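Local coordinates for protein putative phosphomethylpyrimidine kinase (Bacteroides thetaiotaomicron, PDB 3MBH) that binds pyridoxal and probably phosphorylates it with ATP, as a pyridoxal kinase of the ribokinase clan, at residues A[41-46]-A[83-88]; A[50-55]-A[265-270]; A[194-199]-A[213-218]. All coordinates share one frame; numbering follows the deposited sequence. Where two conformers were deposited one is given.

Interaction 1 (A[41-46]-A[83-88]); sequences LPTAVL and TGYLGS. With PXL (3-hydroxy-5-(hydroxymethyl)-2-methylisonicotinaldehyde), chain G.
Thr43 and Tyr85 are joined by a hydrogen bond from a side chain to a carbonyl. Thr43 OG1 donates to Tyr85 O at 2.8 Å. The hydroxyl comes in tilted 26° from the carbonyl plane. It is set there by chi1 of 59°, which puts OG1 between the backbone N and carbonyl carbon of Thr43. Thr43 CG2 rests on Leu86 CD2 at 3.7 Å, so one side chain gives both a polar and a nonpolar contact. Gly87 lies against the backbone here, with its CA 3.7 Å from Thr43 O. A beta carbon on Gly87 would clash with that oxygen and press on Ala44 CB.

Tyr85 also meets the ligand directly. CG of Tyr85 is anti to the backbone N (chi1 -174°), which brings one face of the phenol ring against pyridoxal. Tyr85 CD2 is 3.3 Å from N1 of the pyridine. The ligand methyl C2A sits over the centre of the phenol ring. Leu46 CD2 touches the same methyl, at 3.6 Å from C2A. Tyr85 and Leu46 both give this methyl nonpolar contact.

Farther out, the side-chain amide of Gln91 ties the two segments together, with NE2 bonded to Thr43 O and OE1 accepting from Gly87 N. The ring of Phe125 meets that of Tyr85, and Thr43 and Tyr85 both touch Asp15, another pocket residue. Pro42 packs on Leu16 of a second subunit.

The chemistry is mostly nonpolar and buried. The bond from Thr43 probably steadies the main chain at Tyr85, and with it the root of the ring that covers pyridoxal. Thr43 is thus placed as a second-shell residue to the vitamin site.

Interaction 2 (A[50-55]-A[265-270]); sequences TQYPGF and DNREGI. With PXL (3-hydroxy-5-(hydroxymethyl)-2-methylisonicotinaldehyde), chain G.
Tyr52 and Arg267 are the closest residues by backbone, with CA atoms 7.2 Å apart, where an irregular loop passes the short 3-10 turn 266-268. Their side chains bridge the gap. Arg267 CB lies over the face of the Tyr52 ring, 4.2 Å from its centroid and 26° off the normal. The arginine chain bends at chi3 (-54°). Tyr52 CE1 then stands over one face of the guanidinium, 3.7 Å from Arg267 NE. The two planes are 45° apart, so they do not lie flat on each other. Pro53 CD adds to the cover, 3.6 Å from Arg267 NH1.

Asp265 fixes the guanidinium side-on. Arg267 NE bonds Asp265 OD1 at 2.9 Å, and Arg267 NH2 forms the salt bridge with Asp265 OD2, also at 2.9 Å. Asp265 OD1 also accepts from the backbone N of Arg267, which makes an Asx turn. One water joins Tyr52 OH, at 2.6 Å, to Asp265 OD2 and Glu268 OE2. Were Arg267 replaced by an alanine, the Asp265 carboxylate would probably be left without its charged mate, and Tyr52 CE1 would lose the flat group it rests on.

The loop also serves the pocket. Thr50 N and OG1 both bond the phenolic O3 of pyridoxal, and Gln51 NE2 donates to O4A at 3.1 Å.

His49 stacks on the Tyr52 ring and bonds Arg267 O through NE2. Leu74 of a second subunit packs on Tyr52. The contact thus sets the loop between strands 44-46 and 57-59 against the link from helix 241-257 to helix 272-275, while Ile270 rests on helix 223-236.

Interaction 3 (A[194-199]-A[213-218]); sequences HKTSVY and CPYLPA
A beta hairpin of strands 195-202 and 207-213 ends, away from its turn, in the pair Thr196 and Cys213, an antiparallel hydrogen-bonded pair. Thr196 N donates to Cys213 O at 2.9 Å, and Cys213 N donates to Thr196 O at 2.7 Å. Both bonds are nearly straight. Lys195 CA adds a CH contact to the same Cys213 O. Past the pair the chain leaves the sheet through an inverse gamma turn centred on Pro214. The turn brings the Tyr215 ring against the Thr196 side chain. Thr196 CG2 sits over the face of the Tyr215 ring, 4.1 Å from its centroid and 16° off the normal. This CH-pi contact depends on chi1 of -165°, which turns OG1 away from the backbone N and leaves CG2 to meet the ring. Packing is tight here: Thr196 CG2 is 3.0 Å from Tyr215 O. Thr196 OG1 touches the Pro217 ring at CD, 3.7 Å away. Leu216 CD2 touches the His194 carbonyl carbon and Lys195 O. The Tyr215 ring also packs on Thr249 and Ile252 of helix 241-257. Antiparallel strands that follow a parallel core, backed by helices, fit the ribokinase-like alpha/beta fold.

Overall arrangement
Interaction 1 is buried, interaction 2 lies at the surface, and interaction 3 is partly buried. Interactions 1 and 2 share the pyridoxal pocket and touch: Tyr85 OH packs on Thr50 CG2, and Leu46 CD2 on Phe55 CD2. The first gives the ligand mainly nonpolar cover; the second adds polar grips, and across its segments a tyrosine ring meets an arginine held by its own segment's aspartate, plus bridging water. Both reach the second subunit. Interaction 3, nested in the loop closed by interaction 2, touches neither, though its nearest atoms are about 5 Å from those of interaction 2. It shares the large sheet with interaction 1 and holds by paired backbone bonds and a methyl on a ring.

Interaction 1 (A[41-46]-A[83-88])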
loop_
_atom_site.group_PDB
_atom_site.type_symbol
_atom_site.label_atom_id
_atom_site.label_comp_id
_atom_site.label_asym_id
_atom_site.label_seq_id
_atom_site.Cartn_x
_atom_site.Cartn_y
_atom_site.Cartn_z
ATOM N N LEU A 41 18.532 24.458 -9.364
ATOM C CA LEU A 41 19.266 25.606 -9.905
ATOM C C LEU A 41 18.209 26.688 -10.120
ATOM O O LEU A 41 17.615 26.760 -11.170
ATOM C CB LEU A 41 19.925 25.279 -11.231
ATOM C CG LEU A 41 20.836 26.374 -11.814
ATOM C CD1 LEU A 41 21.930 26.736 -10.809
ATOM C CD2 LEU A 41 21.409 25.904 -13.166
ATOM N N PRO A 42 17.959 27.514 -9.099
ATOM C CA PRO A 42 16.822 28.400 -9.106
ATOM C C PRO A 42 17.018 29.601 -10.037
ATOM O O PRO A 42 18.087 30.191 -10.051
ATOM C CB PRO A 42 16.709 28.835 -7.633
ATOM C CG PRO A 42 18.135 28.746 -7.120
ATOM C CD PRO A 42 18.704 27.561 -7.819
ATOM N N THR A 43 16.001 29.894 -10.856
ATOM C CA THR A 43 16.077 30.914 -11.903
ATOM C C THR A 43 15.620 32.284 -11.416
ATOM O O THR A 43 15.977 33.320 -12.022
ATOM C CB THR A 43 15.250 30.489 -13.101
ATOM O OG1 THR A 43 13.882 30.299 -12.677
ATOM C CG2 THR A 43 15.828 29.116 -13.734
ATOM N N ALA A 44 14.842 32.278 -10.341
ATOM C CA ALA A 44 14.175 33.466 -9.818
ATOM C C ALA A 44 13.539 33.095 -8.493
ATOM O O ALA A 44 13.271 31.929 -8.256
ATOM C CB ALA A 44 13.087 34.002 -10.771
ATOM N N VAL A 45 13.279 34.100 -7.671
ATOM C CA VAL A 45 12.464 33.977 -6.466
ATOM C C VAL A 45 11.222 34.845 -6.555
ATOM O O VAL A 45 11.317 36.038 -6.826
ATOM C CB VAL A 45 13.268 34.305 -5.225
ATOM C CG1 VAL A 45 12.353 34.360 -3.955
ATOM C CG2 VAL A 45 14.287 33.191 -5.058
ATOM N N LEU A 46 10.063 34.241 -6.362
ATOM C CA LEU A 46 8.806 34.974 -6.385
ATOM C C LEU A 46 7.951 34.637 -5.166
ATOM O O LEU A 46 7.971 33.512 -4.688
ATOM C CB LEU A 46 8.008 34.657 -7.682
ATOM C CG LEU A 46 8.654 34.888 -9.082
ATOM C CD1 LEU A 46 9.555 33.717 -9.536
ATOM C CD2 LEU A 46 7.549 35.088 -10.155
ATOM N N THR A 83 14.389 21.706 -17.257
ATOM C CA THR A 83 14.265 23.134 -17.217
ATOM C C THR A 83 12.835 23.577 -17.387
ATOM O O THR A 83 12.044 22.921 -18.073
ATOM C CB THR A 83 15.142 23.829 -18.330
ATOM O OG1 THR A 83 14.511 23.722 -19.619
ATOM C CG2 THR A 83 16.497 23.244 -18.373
ATOM N N GLY A 84 12.525 24.745 -16.825
ATOM C CA GLY A 84 11.230 25.375 -17.009
ATOM C C GLY A 84 11.306 26.895 -17.038
ATOM O O GLY A 84 12.026 27.523 -17.903
ATOM N N TYR A 85 10.525 27.514 -16.174
ATOM C CA TYR A 85 10.455 28.969 -16.126
ATOM C C TYR A 85 11.846 29.559 -15.842
ATOM O O TYR A 85 12.444 29.261 -14.853
ATOM C CB TYR A 85 9.435 29.398 -15.074
ATOM C CG TYR A 85 9.138 30.889 -14.980
ATOM C CD1 TYR A 85 10.052 31.759 -14.387
ATOM C CD2 TYR A 85 7.954 31.436 -15.511
ATOM C CE1 TYR A 85 9.805 33.106 -14.296
ATOM C CE2 TYR A 85 7.702 32.779 -15.399
ATOM C CZ TYR A 85 8.651 33.618 -14.801
ATOM O OH TYR A 85 8.425 34.961 -14.672
ATOM N N LEU A 86 12.313 30.432 -16.717
ATOM C CA LEU A 86 13.603 31.109 -16.593
ATOM C C LEU A 86 13.408 32.576 -16.251
ATOM O O LEU A 86 12.400 33.187 -16.587
ATOM C CB LEU A 86 14.395 30.998 -17.901
ATOM C CG LEU A 86 14.576 29.577 -18.412
ATOM C CD1 LEU A 86 15.391 29.536 -19.754
ATOM C CD2 LEU A 86 15.237 28.667 -17.378
ATOM N N GLY A 87 14.354 33.142 -15.551
ATOM C CA GLY A 87 14.194 34.483 -14.990
ATOM C C GLY A 87 14.627 35.682 -15.821
ATOM O O GLY A 87 14.335 36.815 -15.446
ATOM N N SER A 88 15.350 35.453 -16.926
ATOM C CA SER A 88 15.656 36.519 -17.860
ATOM C C SER A 88 16.085 35.888 -19.192
ATOM O O SER A 88 16.412 34.721 -19.257
ATOM C CB SER A 88 16.796 37.433 -17.320
ATOM O OG SER A 88 18.076 36.807 -17.521
HETATM O OP4 PXL G . 5.542 26.779 -15.392
HETATM C C5A PXL G . 4.526 27.723 -15.089
HETATM C C5 PXL G . 5.130 28.839 -14.230
HETATM C C6 PXL G . 6.323 28.760 -13.539
HETATM N N1 PXL G . 6.801 29.785 -12.835
HETATM C C2 PXL G . 6.200 30.979 -12.654
HETATM C C3 PXL G . 4.908 31.179 -13.326
HETATM C C4 PXL G . 4.392 30.066 -14.157
HETATM C C4A PXL G . 3.102 30.083 -14.842
HETATM O O4A PXL G . 2.397 30.968 -14.470
HETATM O O3 PXL G . 4.207 32.323 -13.289
HETATM C C2A PXL G . 6.912 31.977 -11.755
#

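Interaction 2 (A[50-55]-A[265-270])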
loop_
_atom_site.group_PDB
_atom_site.type_symbol
_atom_site.label_atom_id
_atom_site.label_comp_id
_atom_site.label_asym_id
_atom_site.label_seq_id
_atom_site.Cartn_x
_atom_site.Cartn_y
_atom_site.Cartn_z
ATOM N N THR A 50 3.042 34.171 -11.582
ATOM C CA THR A 50 2.716 35.421 -12.299
ATOM C C THR A 50 1.305 35.498 -12.902
ATOM O O THR A 50 0.979 36.451 -13.611
ATOM C CB THR A 50 3.761 35.681 -13.394
ATOM O OG1 THR A 50 3.706 34.634 -14.368
ATOM C CG2 THR A 50 5.159 35.769 -12.796
ATOM N N GLN A 51 0.449 34.522 -12.626
ATOM C CA GLN A 51 -0.964 34.607 -13.009
ATOM C C GLN A 51 -1.851 35.163 -11.875
ATOM O O GLN A 51 -3.043 35.345 -12.020
ATOM C CB GLN A 51 -1.461 33.274 -13.530
ATOM C CG GLN A 51 -0.658 32.746 -14.745
ATOM C CD GLN A 51 -1.279 31.522 -15.395
ATOM O OE1 GLN A 51 -2.431 31.580 -15.834
ATOM N NE2 GLN A 51 -0.508 30.425 -15.526
ATOM N N TYR A 52 -1.265 35.428 -10.718
ATOM C CA TYR A 52 -1.904 36.305 -9.753
ATOM C C TYR A 52 -1.772 37.778 -10.223
ATOM O O TYR A 52 -0.899 38.135 -11.052
ATOM C CB TYR A 52 -1.267 36.103 -8.356
ATOM C CG TYR A 52 -1.751 34.880 -7.578
ATOM C CD1 TYR A 52 -2.960 34.894 -6.920
ATOM C CD2 TYR A 52 -0.985 33.735 -7.501
ATOM C CE1 TYR A 52 -3.394 33.807 -6.197
ATOM C CE2 TYR A 52 -1.412 32.628 -6.797
ATOM C CZ TYR A 52 -2.607 32.669 -6.139
ATOM O OH TYR A 52 -3.011 31.592 -5.442
ATOM N N PRO A 53 -2.606 38.668 -9.671
ATOM C CA PRO A 53 -2.495 40.054 -10.145
ATOM C C PRO A 53 -1.106 40.684 -9.900
ATOM O O PRO A 53 -0.659 41.507 -10.683
ATOM C CB PRO A 53 -3.589 40.797 -9.380
ATOM C CG PRO A 53 -4.480 39.718 -8.794
ATOM C CD PRO A 53 -3.719 38.451 -8.730
ATOM N N GLY A 54 -0.391 40.274 -8.869
ATOM C CA GLY A 54 0.894 40.880 -8.589
ATOM C C GLY A 54 1.807 39.796 -8.008
ATOM O O GLY A 54 1.355 38.689 -7.643
ATOM N N PHE A 55 3.086 40.113 -7.948
ATOM C CA PHE A 55 4.048 39.213 -7.398
ATOM C C PHE A 55 5.338 39.969 -7.140
ATOM O O PHE A 55 5.631 40.914 -7.845
ATOM C CB PHE A 55 4.322 38.039 -8.374
ATOM C CG PHE A 55 4.632 38.486 -9.783
ATOM C CD1 PHE A 55 3.605 38.693 -10.710
ATOM C CD2 PHE A 55 5.919 38.676 -10.178
ATOM C CE1 PHE A 55 3.908 39.088 -12.016
ATOM C CE2 PHE A 55 6.218 39.077 -11.478
ATOM C CZ PHE A 55 5.217 39.329 -12.374
ATOM N N ASP A 265 -10.088 28.397 -5.168
ATOM C CA ASP A 265 -9.377 29.360 -5.997
ATOM C C ASP A 265 -8.412 28.605 -6.875
ATOM O O ASP A 265 -7.316 28.240 -6.429
ATOM C CB ASP A 265 -8.609 30.341 -5.107
ATOM C CG ASP A 265 -7.885 31.397 -5.879
ATOM O OD1 ASP A 265 -7.899 31.415 -7.130
ATOM O OD2 ASP A 265 -7.247 32.231 -5.213
ATOM N N ASN A 266 -8.838 28.363 -8.111
ATOM C CA ASN A 266 -8.080 27.591 -9.077
ATOM C C ASN A 266 -6.688 28.131 -9.321
ATOM O O ASN A 266 -5.843 27.409 -9.812
ATOM C CB ASN A 266 -8.791 27.501 -10.418
ATOM C CG ASN A 266 -10.072 26.717 -10.370
ATOM O OD1 ASN A 266 -10.432 26.087 -9.376
ATOM N ND2 ASN A 266 -10.780 26.740 -11.488
ATOM N N ARG A 267 -6.419 29.374 -8.950
ATOM C CA ARG A 267 -5.051 29.862 -9.091
ATOM C C ARG A 267 -4.082 29.126 -8.138
ATOM O O ARG A 267 -2.869 29.161 -8.335
ATOM C CB ARG A 267 -4.975 31.365 -8.876
ATOM C CG ARG A 267 -5.778 32.176 -9.929
ATOM C CD ARG A 267 -5.937 33.649 -9.491
ATOM N NE ARG A 267 -6.500 33.772 -8.174
ATOM C CZ ARG A 267 -6.696 34.933 -7.539
ATOM N NH1 ARG A 267 -6.338 36.083 -8.084
ATOM N NH2 ARG A 267 -7.190 34.924 -6.317
ATOM N N GLU A 268 -4.599 28.459 -7.111
ATOM C CA GLU A 268 -3.726 27.732 -6.148
ATOM C C GLU A 268 -3.191 26.457 -6.765
ATOM O O GLU A 268 -2.276 25.838 -6.209
ATOM C CB GLU A 268 -4.445 27.491 -4.822
ATOM C CG GLU A 268 -4.643 28.782 -4.057
ATOM C CD GLU A 268 -5.350 28.641 -2.746
ATOM O OE1 GLU A 268 -5.448 27.508 -2.249
ATOM O OE2 GLU A 268 -5.804 29.670 -2.194
ATOM N N GLY A 269 -3.756 26.041 -7.909
ATOM C CA GLY A 269 -3.300 24.849 -8.586
ATOM C C GLY A 269 -4.092 23.598 -8.285
ATOM O O GLY A 269 -5.074 23.611 -7.509
ATOM N N ILE A 270 -3.651 22.512 -8.886
ATOM C CA ILE A 270 -4.144 21.176 -8.503
ATOM C C ILE A 270 -3.877 20.859 -7.047
ATOM O O ILE A 270 -2.977 21.469 -6.432
ATOM C CB ILE A 270 -3.620 20.077 -9.453
ATOM C CG1 ILE A 270 -2.117 19.838 -9.281
ATOM C CG2 ILE A 270 -3.968 20.495 -10.863
ATOM C CD1 ILE A 270 -1.602 18.486 -9.787
HETATM O OP4 PXL G . 5.542 26.779 -15.392
HETATM C C5A PXL G . 4.526 27.723 -15.089
HETATM C C5 PXL G . 5.130 28.839 -14.230
HETATM C C6 PXL G . 6.323 28.760 -13.539
HETATM N N1 PXL G . 6.801 29.785 -12.835
HETATM C C2 PXL G . 6.200 30.979 -12.654
HETATM C C3 PXL G . 4.908 31.179 -13.326
HETATM C C4 PXL G . 4.392 30.066 -14.157
HETATM C C4A PXL G . 3.102 30.083 -14.842
HETATM O O4A PXL G . 2.397 30.968 -14.470
HETATM O O3 PXL G . 4.207 32.323 -13.289
HETATM C C2A PXL G . 6.912 31.977 -11.755
HETATM O O HOH W 1 -5.282 36.709 -11.301
HETATM O O HOH W 2 -4.998 32.062 -3.768
#

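Interaction 3 (A[194-199]-A[213-218])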
loop_
_atom_site.group_PDB
_atom_site.type_symbol
_atom_site.label_atom_id
_atom_site.label_comp_id
_atom_site.label_asym_id
_atom_site.label_seq_id
_atom_site.Cartn_x
_atom_site.Cartn_y
_atom_site.Cartn_z
ATOM N N HIS A 194 -15.116 20.782 -22.833
ATOM C CA HIS A 194 -14.718 20.413 -21.480
ATOM C C HIS A 194 -13.461 19.540 -21.506
ATOM O O HIS A 194 -13.018 19.049 -20.469
ATOM C CB HIS A 194 -15.851 19.676 -20.759
ATOM C CG HIS A 194 -17.186 20.364 -20.847
ATOM N ND1 HIS A 194 -17.690 21.150 -19.829
ATOM C CD2 HIS A 194 -18.126 20.365 -21.822
ATOM C CE1 HIS A 194 -18.878 21.610 -20.178
ATOM N NE2 HIS A 194 -19.166 21.149 -21.383
ATOM N N LYS A 195 -12.883 19.362 -22.693
ATOM C CA LYS A 195 -11.764 18.451 -22.864
ATOM C C LYS A 195 -10.537 19.088 -23.456
ATOM O O LYS A 195 -10.598 20.074 -24.159
ATOM C CB LYS A 195 -12.183 17.245 -23.721
ATOM C CG LYS A 195 -13.288 16.409 -23.071
ATOM C CD LYS A 195 -13.513 15.125 -23.828
ATOM C CE LYS A 195 -14.579 14.281 -23.132
ATOM N NZ LYS A 195 -14.866 13.052 -23.903
ATOM N N THR A 196 -9.433 18.419 -23.182
ATOM C CA THR A 196 -8.143 18.746 -23.662
ATOM C C THR A 196 -7.530 17.470 -24.278
ATOM O O THR A 196 -7.913 16.336 -23.898
ATOM C CB THR A 196 -7.275 19.294 -22.478
ATOM O OG1 THR A 196 -6.144 19.931 -22.997
ATOM C CG2 THR A 196 -6.796 18.193 -21.556
ATOM N N SER A 197 -6.645 17.657 -25.255
ATOM C CA SER A 197 -5.797 16.569 -25.763
ATOM C C SER A 197 -4.308 16.898 -25.640
ATOM O O SER A 197 -3.915 18.065 -25.505
ATOM C CB SER A 197 -6.159 16.178 -27.194
ATOM O OG SER A 197 -6.369 17.333 -27.982
ATOM N N VAL A 198 -3.508 15.830 -25.616
ATOM C CA VAL A 198 -2.076 15.898 -25.623
ATOM C C VAL A 198 -1.642 15.076 -26.839
ATOM O O VAL A 198 -2.193 13.993 -27.108
ATOM C CB VAL A 198 -1.456 15.310 -24.335
ATOM C CG1 VAL A 198 0.088 15.262 -24.432
ATOM C CG2 VAL A 198 -1.908 16.099 -23.049
ATOM N N TYR A 199 -0.699 15.600 -27.599
ATOM C CA TYR A 199 -0.156 14.945 -28.780
ATOM C C TYR A 199 1.342 14.768 -28.530
ATOM O O TYR A 199 1.938 15.561 -27.785
ATOM C CB TYR A 199 -0.385 15.790 -30.006
ATOM C CG TYR A 199 -1.806 15.866 -30.480
ATOM C CD1 TYR A 199 -2.752 16.683 -29.840
ATOM C CD2 TYR A 199 -2.214 15.155 -31.620
ATOM C CE1 TYR A 199 -4.076 16.747 -30.332
ATOM C CE2 TYR A 199 -3.494 15.243 -32.114
ATOM C CZ TYR A 199 -4.428 16.012 -31.461
ATOM O OH TYR A 199 -5.697 16.080 -32.018
ATOM N N CYS A 213 -8.433 14.047 -22.570
ATOM C CA CYS A 213 -8.806 13.997 -21.175
ATOM C C CYS A 213 -9.864 15.007 -20.843
ATOM O O CYS A 213 -9.957 16.059 -21.497
ATOM C CB CYS A 213 -7.585 14.254 -20.328
ATOM S SG CYS A 213 -6.316 13.006 -20.639
ATOM N N PRO A 214 -10.663 14.702 -19.813
ATOM C CA PRO A 214 -11.729 15.622 -19.478
ATOM C C PRO A 214 -11.270 16.577 -18.392
ATOM O O PRO A 214 -11.697 16.484 -17.226
ATOM C CB PRO A 214 -12.842 14.700 -18.999
ATOM C CG PRO A 214 -12.076 13.573 -18.312
ATOM C CD PRO A 214 -10.770 13.461 -19.022
ATOM N N TYR A 215 -10.353 17.444 -18.780
ATOM C CA TYR A 215 -9.935 18.535 -17.922
ATOM C C TYR A 215 -9.352 19.631 -18.770
ATOM O O TYR A 215 -8.980 19.424 -19.935
ATOM C CB TYR A 215 -8.986 18.089 -16.812
ATOM C CG TYR A 215 -7.603 17.610 -17.255
ATOM C CD1 TYR A 215 -6.593 18.509 -17.525
ATOM C CD2 TYR A 215 -7.310 16.252 -17.355
ATOM C CE1 TYR A 215 -5.308 18.069 -17.904
ATOM C CE2 TYR A 215 -6.022 15.800 -17.728
ATOM C CZ TYR A 215 -5.032 16.728 -18.016
ATOM O OH TYR A 215 -3.795 16.304 -18.425
ATOM N N LEU A 216 -9.331 20.814 -18.177
ATOM C CA LEU A 216 -8.847 22.008 -18.832
ATOM C C LEU A 216 -7.647 22.528 -18.015
ATOM O O LEU A 216 -7.833 23.244 -17.027
ATOM C CB LEU A 216 -9.984 23.031 -18.881
ATOM C CG LEU A 216 -11.202 22.589 -19.703
ATOM C CD1 LEU A 216 -12.408 23.604 -19.576
ATOM C CD2 LEU A 216 -10.829 22.356 -21.206
ATOM N N PRO A 217 -6.415 22.189 -18.443
ATOM C CA PRO A 217 -5.213 22.439 -17.659
ATOM C C PRO A 217 -4.923 23.910 -17.452
ATOM O O PRO A 217 -4.369 24.287 -16.416
ATOM C CB PRO A 217 -4.089 21.794 -18.497
ATOM C CG PRO A 217 -4.651 21.690 -19.854
ATOM C CD PRO A 217 -6.110 21.479 -19.690
ATOM N N ALA A 218 -5.360 24.717 -18.400
ATOM C CA ALA A 218 -5.119 26.160 -18.406
ATOM C C ALA A 218 -5.866 26.840 -17.264
ATOM O O ALA A 218 -5.493 27.905 -16.854
ATOM C CB ALA A 218 -5.571 26.755 -19.728
#